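Local coordinates for protein phosphoglycerate kinase (Coxiella burnetii, PDB 4NG4) that catalyses reversible phosphoryl transfer between ATP and 3-phosphoglycerate, giving ADP and 1,3-bisphosphoglycerate in glycolysis, at residues 149-158 / 391-399; 23-34 / 61-72. One frame throughout, in Å; residues are numbered along the deposited sequence.

Interaction 1 of 2, residues 149-158 / 391-399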
loop_
_atom_site.group_PDB
_atom_site.type_symbol
_atom_site.label_atom_id
_atom_site.label_comp_id
_atom_site.label_asym_id
_atom_site.label_seq_id
_atom_site.Cartn_x
_atom_site.Cartn_y
_atom_site.Cartn_z
ATOM N N MET A 149 -8.565 -10.781 -11.570
ATOM C CA MET A 149 -7.467 -10.251 -10.769
ATOM C C MET A 149 -8.045 -9.443 -9.633
ATOM O O MET A 149 -8.456 -8.301 -9.824
ATOM C CB MET A 149 -6.518 -9.379 -11.603
ATOM C CG MET A 149 -5.322 -8.784 -10.819
ATOM S SD MET A 149 -4.515 -9.956 -9.710
ATOM C CE MET A 149 -2.888 -9.237 -9.548
ATOM N N ASP A 150 -8.051 -10.040 -8.447
ATOM C CA ASP A 150 -8.589 -9.418 -7.252
ATOM C C ASP A 150 -7.487 -9.260 -6.202
ATOM O O ASP A 150 -7.759 -9.391 -5.012
ATOM C CB ASP A 150 -9.720 -10.299 -6.721
ATOM C CG ASP A 150 -10.567 -9.618 -5.669
ATOM O OD1 ASP A 150 -10.936 -8.430 -5.855
ATOM O OD2 ASP A 150 -10.882 -10.290 -4.655
ATOM N N ALA A 151 -6.258 -8.959 -6.643
ATOM C CA ALA A 151 -5.076 -8.948 -5.758
ATOM C C ALA A 151 -4.140 -7.720 -5.926
ATOM O O ALA A 151 -2.981 -7.852 -6.366
ATOM C CB ALA A 151 -4.293 -10.238 -5.957
ATOM N N PHE A 152 -4.633 -6.537 -5.546
ATOM C CA PHE A 152 -3.871 -5.290 -5.704
ATOM C C PHE A 152 -2.493 -5.317 -5.018
ATOM O O PHE A 152 -1.533 -4.733 -5.534
ATOM C CB PHE A 152 -4.679 -4.086 -5.198
ATOM C CG PHE A 152 -4.007 -2.750 -5.436
ATOM C CD1 PHE A 152 -4.192 -2.068 -6.632
ATOM C CD2 PHE A 152 -3.200 -2.178 -4.471
ATOM C CE1 PHE A 152 -3.579 -0.843 -6.866
ATOM C CE2 PHE A 152 -2.592 -0.956 -4.695
ATOM C CZ PHE A 152 -2.779 -0.288 -5.897
ATOM N N ALA A 153 -2.385 -5.972 -3.864
ATOM C CA ALA A 153 -1.090 -6.077 -3.171
ATOM C C ALA A 153 -0.009 -6.805 -3.985
ATOM O O ALA A 153 1.169 -6.756 -3.631
ATOM C CB ALA A 153 -1.259 -6.757 -1.827
ATOM N N THR A 154 -0.418 -7.470 -5.063
ATOM C CA THR A 154 0.485 -8.208 -5.944
ATOM C C THR A 154 0.627 -7.568 -7.342
ATOM O O THR A 154 1.548 -7.925 -8.091
ATOM C CB THR A 154 -0.007 -9.682 -6.093
ATOM O OG1 THR A 154 -1.230 -9.733 -6.839
ATOM C CG2 THR A 154 -0.263 -10.300 -4.730
ATOM N N ALA A 155 -0.266 -6.629 -7.675
ATOM C CA ALA A 155 -0.378 -6.067 -9.030
ATOM C C ALA A 155 0.838 -5.312 -9.556
ATOM O O ALA A 155 0.919 -5.055 -10.775
ATOM C CB ALA A 155 -1.585 -5.144 -9.113
ATOM N N HIS A 156 1.753 -4.952 -8.650
ATOM C CA HIS A 156 2.895 -4.118 -8.995
ATOM C C HIS A 156 4.091 -4.899 -9.548
ATOM O O HIS A 156 5.111 -4.303 -9.915
ATOM C CB HIS A 156 3.298 -3.238 -7.799
ATOM C CG HIS A 156 3.907 -3.984 -6.646
ATOM N ND1 HIS A 156 3.318 -5.095 -6.078
ATOM C CD2 HIS A 156 5.037 -3.749 -5.935
ATOM C CE1 HIS A 156 4.068 -5.524 -5.077
ATOM N NE2 HIS A 156 5.120 -4.728 -4.971
ATOM N N ARG A 157 3.954 -6.219 -9.622
ATOM C CA ARG A 157 4.971 -7.089 -10.216
ATOM C C ARG A 157 4.360 -7.992 -11.264
ATOM O O ARG A 157 3.205 -8.396 -11.156
ATOM C CB ARG A 157 5.650 -7.953 -9.146
ATOM C CG ARG A 157 6.361 -7.150 -8.077
ATOM C CD ARG A 157 7.607 -6.441 -8.636
ATOM N NE ARG A 157 7.903 -5.220 -7.898
ATOM C CZ ARG A 157 8.233 -5.181 -6.605
ATOM N NH1 ARG A 157 8.309 -6.297 -5.870
ATOM N NH2 ARG A 157 8.481 -4.007 -6.027
ATOM N N ALA A 158 5.165 -8.309 -12.271
ATOM C CA ALA A 158 4.718 -9.100 -13.409
ATOM C C ALA A 158 5.070 -10.539 -13.131
ATOM O O ALA A 158 6.248 -10.909 -13.091
ATOM C CB ALA A 158 5.382 -8.630 -14.681
ATOM N N LEU A 391 0.951 -0.103 -13.310
ATOM C CA LEU A 391 1.050 -1.416 -12.670
ATOM C C LEU A 391 0.624 -2.514 -13.643
ATOM O O LEU A 391 -0.502 -2.487 -14.123
ATOM C CB LEU A 391 0.178 -1.485 -11.412
ATOM C CG LEU A 391 0.823 -0.955 -10.128
ATOM C CD1 LEU A 391 1.202 0.519 -10.259
ATOM C CD2 LEU A 391 -0.103 -1.189 -8.936
ATOM N N PRO A 392 1.510 -3.497 -13.911
ATOM C CA PRO A 392 1.259 -4.514 -14.938
ATOM C C PRO A 392 -0.103 -5.189 -14.882
ATOM O O PRO A 392 -0.704 -5.415 -15.926
ATOM C CB PRO A 392 2.345 -5.553 -14.671
ATOM C CG PRO A 392 3.447 -4.788 -14.051
ATOM C CD PRO A 392 2.810 -3.712 -13.244
ATOM N N ALA A 393 -0.575 -5.527 -13.689
ATOM C CA ALA A 393 -1.864 -6.199 -13.552
ATOM C C ALA A 393 -2.977 -5.343 -14.119
ATOM O O ALA A 393 -3.840 -5.843 -14.841
ATOM C CB ALA A 393 -2.147 -6.513 -12.106
ATOM N N ILE A 394 -2.938 -4.056 -13.785
ATOM C CA ILE A 394 -3.967 -3.090 -14.176
ATOM C C ILE A 394 -3.928 -2.787 -15.669
ATOM O O ILE A 394 -4.973 -2.669 -16.320
ATOM C CB ILE A 394 -3.802 -1.776 -13.392
ATOM C CG1 ILE A 394 -4.145 -2.004 -11.913
ATOM C CG2 ILE A 394 -4.672 -0.673 -13.987
ATOM C CD1 ILE A 394 -3.309 -1.179 -10.946
ATOM N N LYS A 395 -2.725 -2.661 -16.206
ATOM C CA LYS A 395 -2.556 -2.386 -17.613
ATOM C C LYS A 395 -3.338 -3.410 -18.434
ATOM O O LYS A 395 -4.171 -3.044 -19.265
ATOM C CB LYS A 395 -1.072 -2.413 -17.991
ATOM C CG LYS A 395 -0.769 -1.681 -19.285
ATOM C CD LYS A 395 0.628 -1.987 -19.814
ATOM C CE LYS A 395 0.988 -1.067 -20.983
ATOM N NZ LYS A 395 2.084 -1.614 -21.845
ATOM N N ILE A 396 -3.097 -4.691 -18.162
ATOM C CA ILE A 396 -3.698 -5.762 -18.938
ATOM C C ILE A 396 -5.213 -5.806 -18.764
ATOM O O ILE A 396 -5.931 -6.062 -19.730
ATOM C CB ILE A 396 -3.078 -7.148 -18.607
ATOM C CG1 ILE A 396 -1.561 -7.117 -18.798
ATOM C CG2 ILE A 396 -3.676 -8.246 -19.505
ATOM C CD1 ILE A 396 -0.903 -8.469 -18.653
ATOM N N LEU A 397 -5.702 -5.547 -17.551
ATOM C CA LEU A 397 -7.148 -5.586 -17.301
ATOM C C LEU A 397 -7.912 -4.570 -18.158
ATOM O O LEU A 397 -9.042 -4.837 -18.587
ATOM C CB LEU A 397 -7.460 -5.381 -15.818
ATOM C CG LEU A 397 -7.145 -6.561 -14.899
ATOM C CD1 LEU A 397 -7.496 -6.213 -13.460
ATOM C CD2 LEU A 397 -7.870 -7.826 -15.333
ATOM N N THR A 398 -7.293 -3.412 -18.398
ATOM C CA THR A 398 -7.866 -2.396 -19.289
ATOM C C THR A 398 -7.702 -2.776 -20.765
ATOM O O THR A 398 -8.665 -2.719 -21.535
ATOM C CB THR A 398 -7.224 -1.021 -19.058
ATOM O OG1 THR A 398 -5.822 -1.109 -19.319
ATOM C CG2 THR A 398 -7.446 -0.541 -17.622
ATOM N N GLN A 399 -6.484 -3.158 -21.148
ATOM C CA GLN A 399 -6.210 -3.648 -22.505
ATOM C C GLN A 399 -7.253 -4.657 -22.996
ATOM O O GLN A 399 -7.573 -4.694 -24.177
ATOM C CB GLN A 399 -4.846 -4.334 -22.573
ATOM C CG GLN A 399 -3.648 -3.416 -22.624
ATOM C CD GLN A 399 -2.326 -4.191 -22.562
ATOM O OE1 GLN A 399 -2.261 -5.357 -22.949
ATOM N NE2 GLN A 399 -1.274 -3.543 -22.067
#
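Leu391 and Pro392 bring the C-terminal helix of phosphoglycerate kinase against residues 149-158, the loop that leaves strand 146-149 of the N-terminal domain. The first contact is a branched side chain laid along the loop: Leu391 CG lies 3.9 Å from His156 CA. Its CD2 methyl goes on to meet Phe152 CE1 at 4.1 Å, the two side chains crossing at about a right angle. Pro392 follows, with its ring carbon CD 3.4 Å from Ala155 O and its CB loosely against Ala158 CB. That same carbonyl oxygen of Ala155 receives the amide of Ala393, a weak but nearly straight hydrogen bond (N to Ala155 O 3.3 Å, 170° at the hydrogen). Because Ala393 lies in the first turn of helix 392-401, its N-H has no carbonyl of an earlier turn to meet, and the loop supplies one. Ala393 CB turns toward the loop, packs on Ala155 CB and is approached by Met149 CE at 3.8 Å. Met149 gets there by setting CG trans to its backbone nitrogen (chi1 -180°) and then bending at chi2. The next residue, Ile394, brings CD1 to Phe152 CE1 at 4.1 Å, so that Ile394 and Leu391 both approach the phenyl ring at CE1. One turn along from Ala393 comes Leu397, whose CD1 touches Met149 CB at 3.8 Å. Arg157, a predicted substrate residue, points away from the helix. The chemistry is thus apolar packing around a single weak polar link, consistent with a helix held to this loop mainly by buried apolar side chains.

Interaction 2 of 2, residues 23-34 / 61-72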
loop_
_atom_site.group_PDB
_atom_site.type_symbol
_atom_site.label_atom_id
_atom_site.label_comp_id
_atom_site.label_asym_id
_atom_site.label_seq_id
_atom_site.Cartn_x
_atom_site.Cartn_y
_atom_site.Cartn_z
ATOM N N HIS A 23 -22.523 -17.438 -14.522
ATOM C CA HIS A 23 -23.348 -18.644 -14.452
ATOM C C HIS A 23 -22.627 -19.835 -15.083
ATOM O O HIS A 23 -22.351 -19.837 -16.284
ATOM C CB HIS A 23 -24.694 -18.415 -15.163
ATOM C CG HIS A 23 -25.780 -19.359 -14.751
ATOM N ND1 HIS A 23 -27.091 -18.960 -14.632
ATOM C CD2 HIS A 23 -25.753 -20.670 -14.413
ATOM C CE1 HIS A 23 -27.827 -19.982 -14.242
ATOM N NE2 HIS A 23 -27.041 -21.035 -14.107
ATOM N N ASN A 24 -22.298 -20.825 -14.250
ATOM C CA ASN A 24 -21.789 -22.128 -14.703
ATOM C C ASN A 24 -20.418 -22.076 -15.379
ATOM O O ASN A 24 -19.998 -23.044 -16.015
ATOM C CB ASN A 24 -22.807 -22.805 -15.638
ATOM C CG ASN A 24 -22.911 -24.292 -15.407
ATOM O OD1 ASN A 24 -22.044 -25.065 -15.818
ATOM N ND2 ASN A 24 -23.982 -24.704 -14.748
ATOM N N LYS A 25 -19.715 -20.959 -15.234
ATOM C CA LYS A 25 -18.411 -20.804 -15.863
ATOM C C LYS A 25 -17.300 -21.233 -14.910
ATOM O O LYS A 25 -17.508 -21.345 -13.698
ATOM C CB LYS A 25 -18.208 -19.356 -16.320
ATOM C CG LYS A 25 -18.961 -18.998 -17.604
ATOM C CD LYS A 25 -18.443 -17.689 -18.196
ATOM C CE LYS A 25 -18.819 -17.515 -19.661
ATOM N NZ LYS A 25 -17.964 -16.463 -20.291
ATOM N N ARG A 26 -16.128 -21.497 -15.476
ATOM C CA ARG A 26 -14.924 -21.732 -14.685
ATOM C C ARG A 26 -14.281 -20.387 -14.430
ATOM O O ARG A 26 -13.912 -19.696 -15.379
ATOM C CB ARG A 26 -13.942 -22.630 -15.428
ATOM C CG ARG A 26 -14.429 -24.055 -15.645
ATOM C CD ARG A 26 -13.400 -24.834 -16.432
ATOM N NE ARG A 26 -13.377 -24.439 -17.842
ATOM C CZ ARG A 26 -12.298 -24.462 -18.632
ATOM N NH1 ARG A 26 -11.105 -24.841 -18.170
ATOM N NH2 ARG A 26 -12.408 -24.090 -19.904
ATOM N N VAL A 27 -14.165 -20.019 -13.155
ATOM C CA VAL A 27 -13.698 -18.692 -12.770
ATOM C C VAL A 27 -12.479 -18.815 -11.896
ATOM O O VAL A 27 -12.511 -19.466 -10.855
ATOM C CB VAL A 27 -14.780 -17.897 -12.008
ATOM C CG1 VAL A 27 -14.224 -16.558 -11.539
ATOM C CG2 VAL A 27 -16.014 -17.692 -12.890
ATOM N N MET A 28 -11.416 -18.152 -12.327
ATOM C CA MET A 28 -10.128 -18.197 -11.659
ATOM C C MET A 28 -9.897 -16.850 -10.965
ATOM O O MET A 28 -9.679 -15.832 -11.627
ATOM C CB MET A 28 -9.049 -18.486 -12.701
ATOM C CG MET A 28 -7.849 -19.239 -12.178
ATOM S SD MET A 28 -6.729 -19.700 -13.513
ATOM C CE MET A 28 -6.403 -21.407 -13.069
ATOM N N ILE A 29 -9.981 -16.851 -9.636
ATOM C CA ILE A 29 -9.823 -15.638 -8.835
ATOM C C ILE A 29 -8.451 -15.602 -8.163
ATOM O O ILE A 29 -8.165 -16.419 -7.296
ATOM C CB ILE A 29 -10.902 -15.550 -7.736
ATOM C CG1 ILE A 29 -12.298 -15.645 -8.343
ATOM C CG2 ILE A 29 -10.776 -14.251 -6.950
ATOM C CD1 ILE A 29 -13.371 -15.805 -7.293
ATOM N N ARG A 30 -7.618 -14.640 -8.554
ATOM C CA ARG A 30 -6.331 -14.419 -7.901
ATOM C C ARG A 30 -6.543 -13.536 -6.679
ATOM O O ARG A 30 -6.936 -12.364 -6.787
ATOM C CB ARG A 30 -5.338 -13.763 -8.862
ATOM C CG ARG A 30 -3.935 -13.479 -8.258
ATOM C CD ARG A 30 -3.113 -14.724 -8.107
ATOM N NE ARG A 30 -1.701 -14.439 -7.857
ATOM C CZ ARG A 30 -1.175 -14.149 -6.668
ATOM N NH1 ARG A 30 -1.932 -14.081 -5.585
ATOM N NH2 ARG A 30 0.123 -13.897 -6.571
ATOM N N GLU A 31 -6.250 -14.100 -5.515
ATOM C CA GLU A 31 -6.394 -13.398 -4.251
ATOM C C GLU A 31 -5.043 -13.329 -3.515
ATOM O O GLU A 31 -4.088 -14.024 -3.867
ATOM C CB GLU A 31 -7.426 -14.111 -3.385
ATOM C CG GLU A 31 -8.819 -14.214 -4.005
ATOM C CD GLU A 31 -9.654 -12.966 -3.824
ATOM O OE1 GLU A 31 -9.191 -12.035 -3.143
ATOM O OE2 GLU A 31 -10.790 -12.923 -4.368
ATOM N N ASP A 32 -4.986 -12.449 -2.514
ATOM C CA ASP A 32 -3.850 -12.301 -1.608
ATOM C C ASP A 32 -4.284 -12.934 -0.291
ATOM O O ASP A 32 -4.837 -12.287 0.577
ATOM C CB ASP A 32 -3.478 -10.820 -1.445
ATOM C CG ASP A 32 -2.263 -10.597 -0.537
ATOM O OD1 ASP A 32 -1.651 -11.567 -0.035
ATOM O OD2 ASP A 32 -1.898 -9.422 -0.311
ATOM N N LEU A 33 -4.054 -14.231 -0.186
ATOM C CA LEU A 33 -4.326 -15.006 1.031
ATOM C C LEU A 33 -3.018 -15.320 1.773
ATOM O O LEU A 33 -2.966 -16.265 2.543
ATOM C CB LEU A 33 -5.045 -16.310 0.648
ATOM C CG LEU A 33 -6.177 -16.151 -0.381
ATOM C CD1 LEU A 33 -6.925 -17.477 -0.584
ATOM C CD2 LEU A 33 -7.145 -15.036 0.018
ATOM N N ASN A 34 -1.989 -14.500 1.530
ATOM C CA ASN A 34 -0.617 -14.671 2.055
ATOM C C ASN A 34 -0.547 -14.319 3.538
ATOM O O ASN A 34 -0.003 -13.297 3.915
ATOM C CB ASN A 34 0.355 -13.781 1.235
ATOM C CG ASN A 34 1.799 -13.919 1.654
ATOM O OD1 ASN A 34 2.239 -14.967 2.074
ATOM N ND2 ASN A 34 2.547 -12.847 1.521
ATOM N N GLN A 61 -23.510 -16.688 -7.552
ATOM C CA GLN A 61 -23.851 -16.707 -8.979
ATOM C C GLN A 61 -23.537 -18.059 -9.637
ATOM O O GLN A 61 -23.634 -18.206 -10.860
ATOM C CB GLN A 61 -23.133 -15.576 -9.711
ATOM C CG GLN A 61 -23.589 -14.200 -9.262
ATOM C CD GLN A 61 -22.792 -13.089 -9.887
ATOM O OE1 GLN A 61 -22.163 -13.276 -10.928
ATOM N NE2 GLN A 61 -22.817 -11.917 -9.260
ATOM N N LYS A 62 -23.178 -19.038 -8.808
ATOM C CA LYS A 62 -22.950 -20.427 -9.223
ATOM C C LYS A 62 -21.830 -20.572 -10.256
ATOM O O LYS A 62 -21.929 -21.314 -11.236
ATOM C CB LYS A 62 -24.269 -21.098 -9.648
ATOM C CG LYS A 62 -24.963 -21.779 -8.471
ATOM C CD LYS A 62 -26.454 -21.920 -8.650
ATOM C CE LYS A 62 -27.031 -22.776 -7.540
ATOM N NZ LYS A 62 -28.508 -22.855 -7.595
ATOM N N ALA A 63 -20.741 -19.863 -9.989
ATOM C CA ALA A 63 -19.498 -20.060 -10.717
ATOM C C ALA A 63 -18.882 -21.385 -10.289
ATOM O O ALA A 63 -19.230 -21.933 -9.237
ATOM C CB ALA A 63 -18.529 -18.912 -10.440
ATOM N N ARG A 64 -17.992 -21.904 -11.128
ATOM C CA ARG A 64 -17.118 -23.002 -10.747
ATOM C C ARG A 64 -15.812 -22.342 -10.341
ATOM O O ARG A 64 -15.038 -21.919 -11.197
ATOM C CB ARG A 64 -16.906 -23.965 -11.918
ATOM C CG ARG A 64 -18.195 -24.491 -12.550
ATOM C CD ARG A 64 -17.977 -24.845 -14.017
ATOM N NE ARG A 64 -19.050 -25.691 -14.540
ATOM C CZ ARG A 64 -19.052 -27.023 -14.532
ATOM N NH1 ARG A 64 -18.027 -27.712 -14.037
ATOM N NH2 ARG A 64 -20.095 -27.675 -15.025
ATOM N N VAL A 65 -15.573 -22.236 -9.036
ATOM C CA VAL A 65 -14.538 -21.316 -8.529
ATOM C C VAL A 65 -13.176 -21.955 -8.242
ATOM O O VAL A 65 -13.074 -22.886 -7.448
ATOM C CB VAL A 65 -15.018 -20.582 -7.248
ATOM C CG1 VAL A 65 -13.838 -20.008 -6.488
ATOM C CG2 VAL A 65 -16.005 -19.487 -7.608
ATOM N N MET A 66 -12.142 -21.426 -8.893
ATOM C CA MET A 66 -10.758 -21.791 -8.610
ATOM C C MET A 66 -10.038 -20.615 -7.934
ATOM O O MET A 66 -9.766 -19.597 -8.574
ATOM C CB MET A 66 -10.034 -22.155 -9.905
ATOM C CG MET A 66 -10.488 -23.453 -10.535
ATOM S SD MET A 66 -9.895 -23.646 -12.240
ATOM C CE MET A 66 -11.107 -22.664 -13.110
ATOM N N ILE A 67 -9.736 -20.762 -6.649
ATOM C CA ILE A 67 -9.122 -19.684 -5.879
ATOM C C ILE A 67 -7.602 -19.766 -5.954
ATOM O O ILE A 67 -7.009 -20.759 -5.554
ATOM C CB ILE A 67 -9.532 -19.726 -4.398
ATOM C CG1 ILE A 67 -11.062 -19.721 -4.252
ATOM C CG2 ILE A 67 -8.913 -18.540 -3.662
ATOM C CD1 ILE A 67 -11.537 -20.052 -2.852
ATOM N N LEU A 68 -6.977 -18.698 -6.425
ATOM C CA LEU A 68 -5.543 -18.685 -6.694
ATOM C C LEU A 68 -4.824 -17.736 -5.716
ATOM O O LEU A 68 -5.317 -16.646 -5.446
ATOM C CB LEU A 68 -5.327 -18.246 -8.139
ATOM C CG LEU A 68 -4.191 -18.889 -8.918
ATOM C CD1 LEU A 68 -4.315 -20.428 -9.005
ATOM C CD2 LEU A 68 -4.159 -18.247 -10.291
ATOM N N SER A 69 -3.699 -18.162 -5.154
ATOM C CA SER A 69 -2.952 -17.305 -4.226
ATOM C C SER A 69 -1.492 -17.694 -4.040
ATOM O O SER A 69 -1.070 -18.797 -4.381
ATOM C CB SER A 69 -3.602 -17.259 -2.841
ATOM O OG SER A 69 -3.028 -16.216 -2.068
ATOM N N HIS A 70 -0.723 -16.750 -3.505
ATOM C CA HIS A 70 0.657 -17.011 -3.171
ATOM C C HIS A 70 0.732 -17.231 -1.667
ATOM O O HIS A 70 -0.251 -17.018 -0.965
ATOM C CB HIS A 70 1.575 -15.879 -3.654
ATOM C CG HIS A 70 1.357 -14.576 -2.957
ATOM N ND1 HIS A 70 0.286 -13.756 -3.231
ATOM C CD2 HIS A 70 2.079 -13.948 -1.997
ATOM C CE1 HIS A 70 0.357 -12.675 -2.473
ATOM N NE2 HIS A 70 1.431 -12.772 -1.709
ATOM N N LEU A 71 1.882 -17.708 -1.187
ATOM C CA LEU A 71 2.139 -17.848 0.251
ATOM C C LEU A 71 3.637 -17.897 0.462
ATOM O O LEU A 71 4.308 -18.772 -0.061
ATOM C CB LEU A 71 1.490 -19.110 0.807
ATOM C CG LEU A 71 1.362 -19.227 2.328
ATOM C CD1 LEU A 71 0.729 -20.567 2.704
ATOM C CD2 LEU A 71 2.693 -19.103 2.999
ATOM N N GLY A 72 4.160 -16.944 1.211
ATOM C CA GLY A 72 5.587 -16.861 1.445
ATOM C C GLY A 72 6.434 -16.758 0.182
ATOM O O GLY A 72 5.983 -16.266 -0.861
#
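Arg64 and Lys25 meet where two neighbouring parallel strands begin, 26-31 and 64-69, which helix 46-60 joins in a beta-alpha-beta unit of the Rossmann-like N-terminal domain. Arg64 illustrates how a side chain can run beside its neighbour's backbone. Its CB lies 3.2 Å from Lys25 O, the carbonyl that also accepts the amide of Arg64, and CG stays over the same oxygen. The chain continues extended, CD passing from Lys25 O to Asn24 O. NE then points between two acceptors of Asn24, the backbone O at 3.2 Å and the side-chain OD1 at 3.3 Å, both as weak bonds. At the tip NH2 makes another weak bond to Asn24 OD1, with the amide and guanidinium planes turned 56° apart. Asn24 is poorly ordered, consistent with these weak bonds.

Past these strand starts, regular parallel bonding takes over: Val27 and Ile29 each give their N-H to one residue of 64-69 and their carbonyl to another two places on. Arg26, Met28, Met66 and Leu68 share one face of the sheet, while Val27, Ile29, Val65 and Ile67 share the other, facing helix 46-60.

At the C-terminal ends of the strands, the usual place for binding sites in parallel alpha/beta sheets, the contact becomes polar. Arg30 NH1 bonds His70 ND1 at 3.3 Å nearly in both planes, while Arg30 NE is held by Ser161 OG. Ser69 OG receives the amide of Leu33 at 2.9 Å. Asp32, Leu33, Asn34, His70, Leu71 and Gly72 are predicted substrate residues. Between the two loops, Gly72 N donates to Asn34 OD1 (2.9 Å, 168°), reaching the oxygen from above the plane of its amide.

How the interactions relate
Both contacts build the N-terminal domain, and strand 26-31 of interaction 2 lies directly beside strand 146-149, whose end opens interaction 1. The backbones join where Asp150 N probably bonds Arg30 O, and Thr154 packs on His70; the loops of both contacts carry predicted substrate residues. Interaction 2 has a buried middle within the sheet, with exposed residues at its start, and depends on repeated backbone hydrogen bonds. Interaction 1 lies just past the C-terminal end of an inner strand, partly buried, where a helix from far along the sequence docks its apolar side chains on the methyls and phenyl ring of a loop. Strand pairing and side-chain docking thus serve neighbouring parts of one domain.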